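Local structure of secreted protein (Streptomyces lividans, 4UNM) at residues G233-F238 with V250-E255; Y376-G381 with K393-D398; R439-S444 with S490-K495; D480-F485 with P513-D518. The protein is a galactose oxidase homologue of the radical copper oxidase family that is required for glycan deposition at hyphal tips and for morphogenesis. All coordinates share one frame; numbering follows the deposited sequence.

How the interactions relate
The four contacts are spread over the beta-propeller. Interactions 1 and 2 lie on separate four-stranded antiparallel sheets; interaction 3 joins loops of two further sheets, one of them shared with interaction 4. Interaction 1 comes first along the chain, then interaction 2, their centres about 32 Å apart on opposite sides of the chain's centre. Interactions 3 and 4 follow and interleave: strand 483-487, part of which belongs to interaction 4, leads into the 490-495 loop, although their centres lie about 30 Å apart. No two contacts touch. Interaction 3 lies beside the copper site, the Arg439 side chain about 8 Å from the metal, whereas interaction 4 joins the propeller to the chain leading into the C-terminal domain.

Interaction 1: residues G233-F238 with V250-E255; sequences GIRDAF and VDPMHE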
# COMPACT_ATOMS: atom_id res chain seq x y z
N GLY A 233 -13.73 -9.62 1.91
CA GLY A 233 -13.56 -8.51 2.83
C GLY A 233 -14.48 -8.58 4.04
O GLY A 233 -15.42 -9.41 4.10
N ILE A 234 -14.17 -7.70 5.00
CA ILE A 234 -14.97 -7.48 6.20
C ILE A 234 -15.25 -5.96 6.31
O ILE A 234 -14.59 -5.16 5.62
CB ILE A 234 -14.27 -7.99 7.45
CG1 ILE A 234 -12.93 -7.26 7.73
CG2 ILE A 234 -14.01 -9.47 7.33
CD1 ILE A 234 -12.26 -7.71 9.01
N ARG A 235 -16.20 -5.57 7.17
CA ARG A 235 -16.69 -4.18 7.24
C ARG A 235 -16.10 -3.43 8.46
O ARG A 235 -16.24 -2.22 8.58
CB ARG A 235 -18.23 -4.23 7.42
CG ARG A 235 -18.97 -4.47 6.13
CD ARG A 235 -20.47 -4.72 6.37
NE ARG A 235 -21.08 -3.51 6.85
CZ ARG A 235 -22.34 -3.38 7.30
NH1 ARG A 235 -23.20 -4.41 7.35
NH2 ARG A 235 -22.75 -2.18 7.69
N ASP A 236 -15.50 -4.17 9.37
CA ASP A 236 -15.07 -3.66 10.67
C ASP A 236 -14.09 -2.49 10.55
O ASP A 236 -13.21 -2.51 9.69
CB ASP A 236 -14.43 -4.79 11.46
CG ASP A 236 -15.39 -5.97 11.64
OD1 ASP A 236 -15.50 -6.80 10.68
OD2 ASP A 236 -16.10 -6.00 12.68
N ALA A 237 -14.23 -1.49 11.42
CA ALA A 237 -13.34 -0.35 11.44
C ALA A 237 -13.02 0.02 12.89
O ALA A 237 -13.87 -0.16 13.79
CB ALA A 237 -13.98 0.80 10.75
N PHE A 238 -11.80 0.51 13.10
CA PHE A 238 -11.28 0.78 14.41
C PHE A 238 -10.44 2.05 14.31
O PHE A 238 -9.86 2.35 13.26
CB PHE A 238 -10.42 -0.34 14.94
CG PHE A 238 -11.12 -1.68 14.96
CD1 PHE A 238 -11.17 -2.47 13.81
CD2 PHE A 238 -11.75 -2.11 16.10
CE1 PHE A 238 -11.85 -3.66 13.81
CE2 PHE A 238 -12.45 -3.30 16.11
CZ PHE A 238 -12.50 -4.07 14.96
N VAL A 250 -15.09 1.56 16.12
CA VAL A 250 -15.96 2.62 15.65
C VAL A 250 -16.98 2.00 14.71
O VAL A 250 -16.99 0.79 14.54
CB VAL A 250 -15.18 3.79 15.04
CG1 VAL A 250 -14.22 4.36 16.11
CG2 VAL A 250 -14.40 3.41 13.78
N ASP A 251 -17.85 2.80 14.13
CA ASP A 251 -18.86 2.27 13.24
C ASP A 251 -18.16 1.54 12.11
O ASP A 251 -17.15 2.01 11.59
CB ASP A 251 -19.68 3.39 12.60
CG ASP A 251 -20.74 4.01 13.53
OD1 ASP A 251 -20.80 3.67 14.73
OD2 ASP A 251 -21.49 4.83 13.00
N PRO A 252 -18.72 0.40 11.70
CA PRO A 252 -18.25 -0.28 10.48
C PRO A 252 -18.59 0.44 9.22
O PRO A 252 -19.50 1.27 9.13
CB PRO A 252 -18.96 -1.63 10.54
CG PRO A 252 -20.26 -1.30 11.21
CD PRO A 252 -19.99 -0.18 12.20
N MET A 253 -17.81 0.14 8.19
CA MET A 253 -18.11 0.63 6.88
C MET A 253 -19.41 -0.01 6.39
O MET A 253 -19.81 -1.03 6.90
CB MET A 253 -16.97 0.29 5.90
CG MET A 253 -15.66 0.99 6.21
SD MET A 253 -14.41 0.59 4.96
CE MET A 253 -14.24 -1.16 5.28
N HIS A 254 -20.02 0.63 5.41
CA HIS A 254 -21.21 0.09 4.74
C HIS A 254 -20.82 -1.10 3.88
O HIS A 254 -21.54 -2.09 3.85
CB HIS A 254 -21.88 1.16 3.89
CG HIS A 254 -22.50 2.26 4.69
ND1 HIS A 254 -23.75 2.15 5.27
CD2 HIS A 254 -22.04 3.49 5.01
CE1 HIS A 254 -24.04 3.27 5.91
NE2 HIS A 254 -23.01 4.10 5.78
N GLU A 255 -19.68 -0.99 3.21
CA GLU A 255 -19.14 -2.06 2.37
C GLU A 255 -18.06 -2.86 3.07
O GLU A 255 -17.15 -2.32 3.73
CB GLU A 255 -18.56 -1.49 1.07
CG GLU A 255 -19.55 -0.74 0.22
CD GLU A 255 -20.57 -1.67 -0.44
OE1 GLU A 255 -20.21 -2.82 -0.77
OE2 GLU A 255 -21.71 -1.22 -0.61
O HOH W 1 -16.53 -1.60 13.26
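The guanidinium group of Arg235 has the carbonyl oxygen of His254 over one face and the peptide carbonyl of Met253 at its edge. Met253 O lies almost exactly in the guanidinium plane and is gripped side-on by two nitrogens: Arg235 NE at 2.8 Å in a nearly straight bond (168°), and Arg235 NH2 at 3.3 Å in a more bent one. The bend at chi3 (67°) turns the end of the side chain onto this carbonyl, while Arg235 CG packs 3.6 Å from Glu255 C. The backbone joins the same two residues, since Met253 N donates to Arg235 O at 2.9 Å; Met253 is thus held through both its N-H and its C=O. Pro252 CB lies 3.4 Å from that same Arg235 O. Farther along, Val250 N donates to Ala237 O at 3.1 Å, and a water bridges Ala237 N and Val250 O between the two chains. The contact continues the hairpin of strands 237-241 and 246-250, the outer pair of one propeller blade, whose next strand inward is 102-105. Trp297, on strand 296-299 of another four-stranded sheet, packs against both Ala237 and Met253.

Interaction 2: residues Y376-G381 with K393-D398; sequences YMVIGG and KTRIAD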
# COMPACT_ATOMS: atom_id res chain seq x y z
N TYR A 376 5.00 13.59 -8.35
CA TYR A 376 4.80 12.18 -7.98
C TYR A 376 5.68 11.28 -8.78
O TYR A 376 5.81 11.42 -10.00
CB TYR A 376 3.33 11.82 -8.22
CG TYR A 376 2.40 12.56 -7.33
CD1 TYR A 376 1.98 13.85 -7.62
CD2 TYR A 376 1.97 11.98 -6.13
CE1 TYR A 376 1.11 14.52 -6.77
CE2 TYR A 376 1.11 12.66 -5.28
CZ TYR A 376 0.72 13.93 -5.58
OH TYR A 376 -0.15 14.60 -4.74
N MET A 377 6.28 10.31 -8.12
CA MET A 377 7.08 9.34 -8.78
C MET A 377 6.50 7.94 -8.61
O MET A 377 6.20 7.53 -7.48
CB MET A 377 8.49 9.35 -8.20
CG MET A 377 9.40 8.29 -8.80
SD MET A 377 11.15 8.44 -8.35
CE MET A 377 11.10 8.06 -6.63
N VAL A 378 6.35 7.22 -9.72
CA VAL A 378 5.92 5.81 -9.76
C VAL A 378 7.11 4.93 -10.05
O VAL A 378 7.88 5.18 -10.99
CB VAL A 378 4.78 5.60 -10.77
CG1 VAL A 378 4.40 4.13 -10.89
CG2 VAL A 378 3.58 6.45 -10.40
N ILE A 379 7.33 3.94 -9.21
CA ILE A 379 8.54 3.15 -9.23
C ILE A 379 8.25 1.65 -9.45
O ILE A 379 7.51 1.02 -8.68
CB ILE A 379 9.32 3.25 -7.91
CG1 ILE A 379 9.57 4.68 -7.51
CG2 ILE A 379 10.63 2.47 -7.99
CD1 ILE A 379 9.80 4.81 -6.01
N GLY A 380 8.86 1.07 -10.50
CA GLY A 380 8.81 -0.36 -10.72
C GLY A 380 7.41 -0.86 -11.09
O GLY A 380 6.64 -0.15 -11.70
N GLY A 381 7.08 -2.09 -10.70
CA GLY A 381 5.75 -2.64 -10.94
C GLY A 381 5.88 -3.88 -11.81
O GLY A 381 6.97 -4.24 -12.25
N LYS A 393 11.55 0.90 -14.52
CA LYS A 393 11.41 2.31 -14.78
C LYS A 393 10.93 3.07 -13.54
O LYS A 393 10.15 2.53 -12.72
CB LYS A 393 10.49 2.54 -15.96
CG LYS A 393 11.09 2.06 -17.31
CD LYS A 393 10.20 2.47 -18.48
CE LYS A 393 10.77 2.13 -19.86
NZ LYS A 393 11.22 0.72 -19.93
N THR A 394 11.36 4.33 -13.44
CA THR A 394 10.63 5.35 -12.69
C THR A 394 9.95 6.32 -13.64
O THR A 394 10.40 6.54 -14.80
CB THR A 394 11.57 6.10 -11.68
OG1 THR A 394 12.52 6.93 -12.39
CG2 THR A 394 12.28 5.10 -10.86
N ARG A 395 8.82 6.85 -13.21
CA ARG A 395 8.01 7.77 -13.97
C ARG A 395 7.55 8.89 -13.07
O ARG A 395 6.96 8.65 -12.00
CB ARG A 395 6.78 7.10 -14.61
CG ARG A 395 7.03 5.85 -15.45
CD ARG A 395 7.32 4.60 -14.65
NE ARG A 395 6.52 3.44 -15.04
CZ ARG A 395 6.40 2.35 -14.29
NH1 ARG A 395 7.05 2.24 -13.11
NH2 ARG A 395 5.65 1.35 -14.73
N ILE A 396 7.78 10.13 -13.52
CA ILE A 396 7.53 11.28 -12.68
C ILE A 396 6.52 12.20 -13.32
O ILE A 396 6.71 12.64 -14.49
CB ILE A 396 8.86 12.02 -12.42
CG1 ILE A 396 9.79 11.14 -11.58
CG2 ILE A 396 8.59 13.31 -11.68
CD1 ILE A 396 10.99 10.63 -12.32
N ALA A 397 5.47 12.52 -12.57
CA ALA A 397 4.52 13.55 -12.98
C ALA A 397 4.57 14.79 -12.13
O ALA A 397 4.37 14.75 -10.90
CB ALA A 397 3.10 13.03 -13.00
N ASP A 398 4.76 15.92 -12.81
CA ASP A 398 4.66 17.23 -12.18
C ASP A 398 3.27 17.83 -12.38
O ASP A 398 2.94 18.26 -13.49
CB ASP A 398 5.75 18.14 -12.75
CG ASP A 398 5.73 19.57 -12.17
OD1 ASP A 398 4.75 20.00 -11.50
OD2 ASP A 398 6.74 20.25 -12.42
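Val378 and Arg395 face each other as a hydrogen-bonded antiparallel pair between strands 375-379 and 394-398, the two middle strands of a four-stranded propeller blade. The tight part is the face carrying Tyr376, Val378, Arg395 and Ala397, where Phe406 of the neighbouring strand packs on the last three. Val378 N donates to Arg395 O at 2.8 Å in an almost straight bond, and Val378 CG1 sits over one face of the guanidinium, 3.9 Å from Arg395 NH1. On the opposite face of the sheet, Met377 and Ile396 lie side by side and point the same way, with Met377 CG 4.0 Å from Ile396 CG1; Ile396 is partly exposed, although Tyr452 touches both. Bends at chi2 (76°) and chi3 (130°) fold Arg395 across its partner strand toward Gly380, while its NE and NH2 bind the carbonyls of Ser355, Asp356 and Met359. A leucine in place of Arg395 would probably leave these loop carbonyls and that of Gly380 without their donors and allow the turn after the strand to shift. Arg395 NH1 meets Gly380 O at 2.8 Å, on a lone pair in the carbonyl plane, with an N-H...O angle of 174°.

Interaction 3: residues R439-S444 with S490-K495; sequences RGRGDS and SLYADK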
# COMPACT_ATOMS: atom_id res chain seq x y z
N ARG A 439 5.85 -12.43 -6.34
CA ARG A 439 6.10 -12.98 -5.02
C ARG A 439 7.50 -13.64 -4.87
O ARG A 439 7.66 -14.69 -4.21
CB ARG A 439 4.99 -13.91 -4.61
CG ARG A 439 3.65 -13.22 -4.35
CD ARG A 439 2.65 -14.15 -3.73
NE ARG A 439 3.08 -14.61 -2.42
CZ ARG A 439 2.36 -15.40 -1.64
NH1 ARG A 439 1.19 -15.85 -2.04
NH2 ARG A 439 2.81 -15.73 -0.45
N GLY A 440 8.50 -12.98 -5.43
CA GLY A 440 9.87 -13.44 -5.32
C GLY A 440 10.10 -14.81 -5.95
O GLY A 440 11.07 -15.50 -5.59
N ARG A 441 9.23 -15.19 -6.89
CA ARG A 441 9.37 -16.41 -7.72
C ARG A 441 10.76 -16.54 -8.37
O ARG A 441 11.30 -15.56 -8.87
CB ARG A 441 8.31 -16.40 -8.82
CG ARG A 441 8.17 -17.68 -9.60
CD ARG A 441 6.80 -17.75 -10.25
NE ARG A 441 6.57 -16.63 -11.15
CZ ARG A 441 5.39 -16.32 -11.67
NH1 ARG A 441 4.34 -17.07 -11.38
NH2 ARG A 441 5.27 -15.27 -12.49
N GLY A 442 11.29 -17.77 -8.38
CA GLY A 442 12.64 -18.01 -8.90
C GLY A 442 13.71 -17.39 -8.02
O GLY A 442 14.72 -16.92 -8.52
N ASP A 443 13.47 -17.33 -6.71
CA ASP A 443 14.38 -16.66 -5.78
C ASP A 443 14.84 -15.31 -6.35
O ASP A 443 16.05 -15.02 -6.45
CB ASP A 443 15.55 -17.61 -5.47
CG ASP A 443 16.44 -17.11 -4.35
OD1 ASP A 443 15.93 -16.65 -3.30
OD2 ASP A 443 17.67 -17.20 -4.53
N SER A 444 13.87 -14.47 -6.70
CA SER A 444 14.11 -13.27 -7.47
C SER A 444 14.16 -11.97 -6.66
O SER A 444 14.21 -10.88 -7.25
CB SER A 444 13.06 -13.14 -8.56
OG SER A 444 11.74 -13.04 -8.00
N SER A 490 7.30 -14.49 0.24
CA SER A 490 7.60 -15.34 -0.91
C SER A 490 6.62 -16.50 -1.13
O SER A 490 6.22 -17.20 -0.20
CB SER A 490 9.02 -15.92 -0.80
OG SER A 490 10.00 -14.93 -0.82
N LEU A 491 6.25 -16.73 -2.39
CA LEU A 491 5.35 -17.82 -2.72
C LEU A 491 6.02 -19.18 -2.48
O LEU A 491 5.36 -20.12 -1.98
CB LEU A 491 4.89 -17.70 -4.16
CG LEU A 491 3.88 -18.73 -4.69
CD1 LEU A 491 2.69 -18.93 -3.78
CD2 LEU A 491 3.42 -18.31 -6.08
N TYR A 492 7.31 -19.25 -2.78
CA TYR A 492 8.10 -20.47 -2.72
C TYR A 492 9.34 -20.23 -1.88
O TYR A 492 9.83 -19.11 -1.80
CB TYR A 492 8.56 -20.85 -4.11
CG TYR A 492 7.45 -21.01 -5.12
CD1 TYR A 492 6.61 -22.09 -5.07
CD2 TYR A 492 7.27 -20.06 -6.14
CE1 TYR A 492 5.58 -22.25 -5.98
CE2 TYR A 492 6.25 -20.21 -7.06
CZ TYR A 492 5.41 -21.31 -6.98
OH TYR A 492 4.39 -21.48 -7.88
N ALA A 493 9.84 -21.31 -1.26
CA ALA A 493 11.09 -21.28 -0.48
C ALA A 493 12.35 -21.48 -1.32
O ALA A 493 13.45 -21.16 -0.88
CB ALA A 493 11.04 -22.34 0.63
N ASP A 494 12.19 -21.97 -2.54
CA ASP A 494 13.35 -22.38 -3.36
C ASP A 494 13.27 -21.83 -4.78
O ASP A 494 12.19 -21.61 -5.31
CB ASP A 494 13.46 -23.92 -3.42
CG ASP A 494 12.21 -24.61 -3.96
OD1 ASP A 494 11.07 -24.11 -3.77
OD2 ASP A 494 12.35 -25.68 -4.58
N LYS A 495 14.43 -21.67 -5.40
CA LYS A 495 14.54 -21.14 -6.74
C LYS A 495 13.73 -21.92 -7.77
O LYS A 495 13.27 -21.35 -8.77
CB LYS A 495 16.00 -21.13 -7.16
CG LYS A 495 16.31 -20.31 -8.38
CD LYS A 495 17.83 -20.15 -8.49
CE LYS A 495 18.27 -19.81 -9.89
NZ LYS A 495 18.27 -18.34 -10.07
O HOH W 2 8.91 -17.22 -4.40
O HOH W 3 11.61 -15.54 -2.89
O HOH W 4 11.28 -18.68 -5.13
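Arg439 lies across Leu491 at about a right angle, and its side chain can be followed along that neighbour. Its CB packs 3.8 Å from Leu491 CB. Past the bend at chi3 (63°), Arg439 NE passes 3.9 Å from Leu491 CA, which lies over one face of the guanidinium, offset toward the rim. At the tip, Arg439 NH1 is 3.8 Å from Leu491 CD1 and forms a salt bridge with Asp227, while NH2 stands 3.7 Å from Ser490 O and forms its own with Asp489. The backbone reinforces the contact: Leu491 N donates to Arg439 O at 3.1 Å, on a lone pair in the carbonyl plane. Next along the loops, Arg441 runs beside Tyr492, the guanidinium and ring planes 27° apart; Arg441 CD meets the ring edge 4.1 Å from Tyr492 CE2, and NE pairs with Asp437. Three waters fill in between the backbones, one linking Gly440 O to Ser490 OG, another Asp443 N to Asp494 O. Direct polar grip is therefore concentrated at Arg439, and water carries much of the rest. Arg439 also touches the copper ligand Tyr471, so its two carboxylate partners and the Leu491 bond probably help hold this end of the loops near the metal site.

Interaction 4: residues D480-F485 with P513-D518; sequences DGRLMF and PYLYRD
Tyr514 reaches Gly481 with its hydroxyl: OH donates to Gly481 O at 2.6 Å, in the carbonyl plane and on a lone pair, and this oxygen lies at the edge of the phenol ring, near its plane. Beside it, Leu515 CD1 sits 3.9 Å from Asp480 O and also 3.9 Å from Arg482 CG, the Arg482 and Leu515 side chains crossing at about a right angle. Gly481 suits the site, because its backbone angles would jam a CB against the preceding carbonyl, and that CB would point toward Tyr514 and Leu515. Tyr514 holds CG between its backbone N and carbonyl carbon (chi1 57°), which swings the ring so that OH reaches Gly481 O; Tyr514 also touches Pro425, Asp426 and Pro606.

In the second shell, Asp480 OD1 accepts from Arg482 N at 3.1 Å, an Asx turn that shapes the backbone on which Gly481 O is presented. Arg482 returns to the same carboxylate side-on, NE meeting Asp480 OD1 at 3.0 Å from above the carboxylate plane and NH2 forming a salt bridge with Asp480 OD2 at 2.9 Å. NH2 also binds Pro75 O, and Arg520 donates to Asp480 O. An alanine at Arg482 would probably leave the Asp480 carboxylate without its charged mate and open a gap beside Leu515 CD1. The turn joins strands 473-477 and 483-487 of a sheet that also holds 507-511; the N-terminal strand 25-29 completes this blade of otherwise later strands, the "velcro" closure known from beta-propellers such as galactose oxidase.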
# COMPACT_ATOMS: atom_id res chain seq x y z
N ASP A 480 14.47 9.08 14.64
CA ASP A 480 15.92 9.28 14.77
C ASP A 480 16.65 9.37 13.43
O ASP A 480 17.88 9.57 13.39
CB ASP A 480 16.58 8.20 15.69
CG ASP A 480 16.27 6.76 15.26
OD1 ASP A 480 16.36 6.44 14.06
OD2 ASP A 480 15.92 5.90 16.12
N GLY A 481 15.91 9.21 12.32
CA GLY A 481 16.51 9.33 11.00
C GLY A 481 16.91 8.04 10.33
O GLY A 481 17.29 8.07 9.16
N ARG A 482 16.85 6.93 11.07
CA ARG A 482 17.02 5.59 10.55
C ARG A 482 15.67 5.14 9.96
O ARG A 482 14.65 5.84 10.11
CB ARG A 482 17.48 4.61 11.64
CG ARG A 482 18.83 4.98 12.31
CD ARG A 482 19.16 4.06 13.47
NE ARG A 482 18.11 4.04 14.49
CZ ARG A 482 17.91 3.05 15.37
NH1 ARG A 482 18.69 1.97 15.38
NH2 ARG A 482 16.93 3.14 16.25
N LEU A 483 15.68 3.98 9.31
CA LEU A 483 14.46 3.41 8.73
C LEU A 483 14.31 1.97 9.03
O LEU A 483 15.30 1.22 9.01
CB LEU A 483 14.47 3.59 7.21
CG LEU A 483 14.44 5.04 6.78
CD1 LEU A 483 15.83 5.51 6.38
CD2 LEU A 483 13.45 5.29 5.66
N MET A 484 13.08 1.57 9.29
CA MET A 484 12.76 0.21 9.50
C MET A 484 12.10 -0.40 8.26
O MET A 484 11.21 0.20 7.64
CB MET A 484 11.85 0.08 10.72
CG MET A 484 11.62 -1.32 11.14
SD MET A 484 10.24 -2.12 10.30
CE MET A 484 8.89 -1.53 11.32
N PHE A 485 12.53 -1.62 7.96
CA PHE A 485 12.01 -2.43 6.88
C PHE A 485 11.46 -3.72 7.43
O PHE A 485 12.08 -4.35 8.32
CB PHE A 485 13.11 -2.75 5.86
CG PHE A 485 13.50 -1.58 5.03
CD1 PHE A 485 14.19 -0.51 5.58
CD2 PHE A 485 13.17 -1.54 3.69
CE1 PHE A 485 14.54 0.55 4.81
CE2 PHE A 485 13.52 -0.45 2.92
CZ PHE A 485 14.20 0.58 3.47
N PRO A 513 23.66 7.25 5.04
CA PRO A 513 24.97 7.95 5.04
C PRO A 513 25.00 9.18 5.90
O PRO A 513 26.03 9.47 6.48
CB PRO A 513 25.19 8.30 3.57
CG PRO A 513 24.36 7.32 2.82
CD PRO A 513 23.16 7.03 3.67
N TYR A 514 23.88 9.90 6.00
CA TYR A 514 23.90 11.17 6.68
C TYR A 514 24.15 11.03 8.20
O TYR A 514 24.43 12.03 8.84
CB TYR A 514 22.68 12.05 6.32
CG TYR A 514 21.30 11.45 6.58
CD1 TYR A 514 21.00 10.81 7.78
CD2 TYR A 514 20.29 11.59 5.65
CE1 TYR A 514 19.74 10.26 8.05
CE2 TYR A 514 19.00 11.06 5.89
CZ TYR A 514 18.73 10.39 7.09
OH TYR A 514 17.46 9.85 7.34
N LEU A 515 24.08 9.83 8.75
CA LEU A 515 24.39 9.59 10.18
C LEU A 515 25.82 9.03 10.39
O LEU A 515 26.12 8.54 11.47
CB LEU A 515 23.40 8.62 10.82
CG LEU A 515 21.92 9.08 10.78
CD1 LEU A 515 21.03 8.16 11.57
CD2 LEU A 515 21.78 10.51 11.24
N TYR A 516 26.65 9.08 9.37
CA TYR A 516 28.02 8.54 9.46
C TYR A 516 28.97 9.61 9.06
O TYR A 516 29.96 9.34 8.39
CB TYR A 516 28.19 7.33 8.57
CG TYR A 516 27.61 6.06 9.13
CD1 TYR A 516 28.17 5.44 10.25
CD2 TYR A 516 26.47 5.49 8.57
CE1 TYR A 516 27.62 4.26 10.76
CE2 TYR A 516 25.91 4.34 9.08
CZ TYR A 516 26.46 3.73 10.17
OH TYR A 516 25.85 2.60 10.65
N ARG A 517 28.68 10.85 9.45
CA ARG A 517 29.48 12.00 9.04
C ARG A 517 29.68 12.92 10.26
O ARG A 517 29.95 12.43 11.35
CB ARG A 517 28.83 12.66 7.82
CG ARG A 517 28.54 11.65 6.71
CD ARG A 517 28.17 12.29 5.39
NE ARG A 517 27.98 11.29 4.34
CZ ARG A 517 27.62 11.58 3.09
NH1 ARG A 517 27.41 12.84 2.71
NH2 ARG A 517 27.48 10.60 2.21
N ASP A 518 29.56 14.23 10.11
CA ASP A 518 29.78 15.13 11.25
C ASP A 518 28.62 15.05 12.27
O ASP A 518 27.52 14.54 11.96
CB ASP A 518 29.98 16.58 10.77
CG ASP A 518 31.31 16.77 10.02
OD1 ASP A 518 32.21 15.90 10.15
OD2 ASP A 518 31.46 17.80 9.32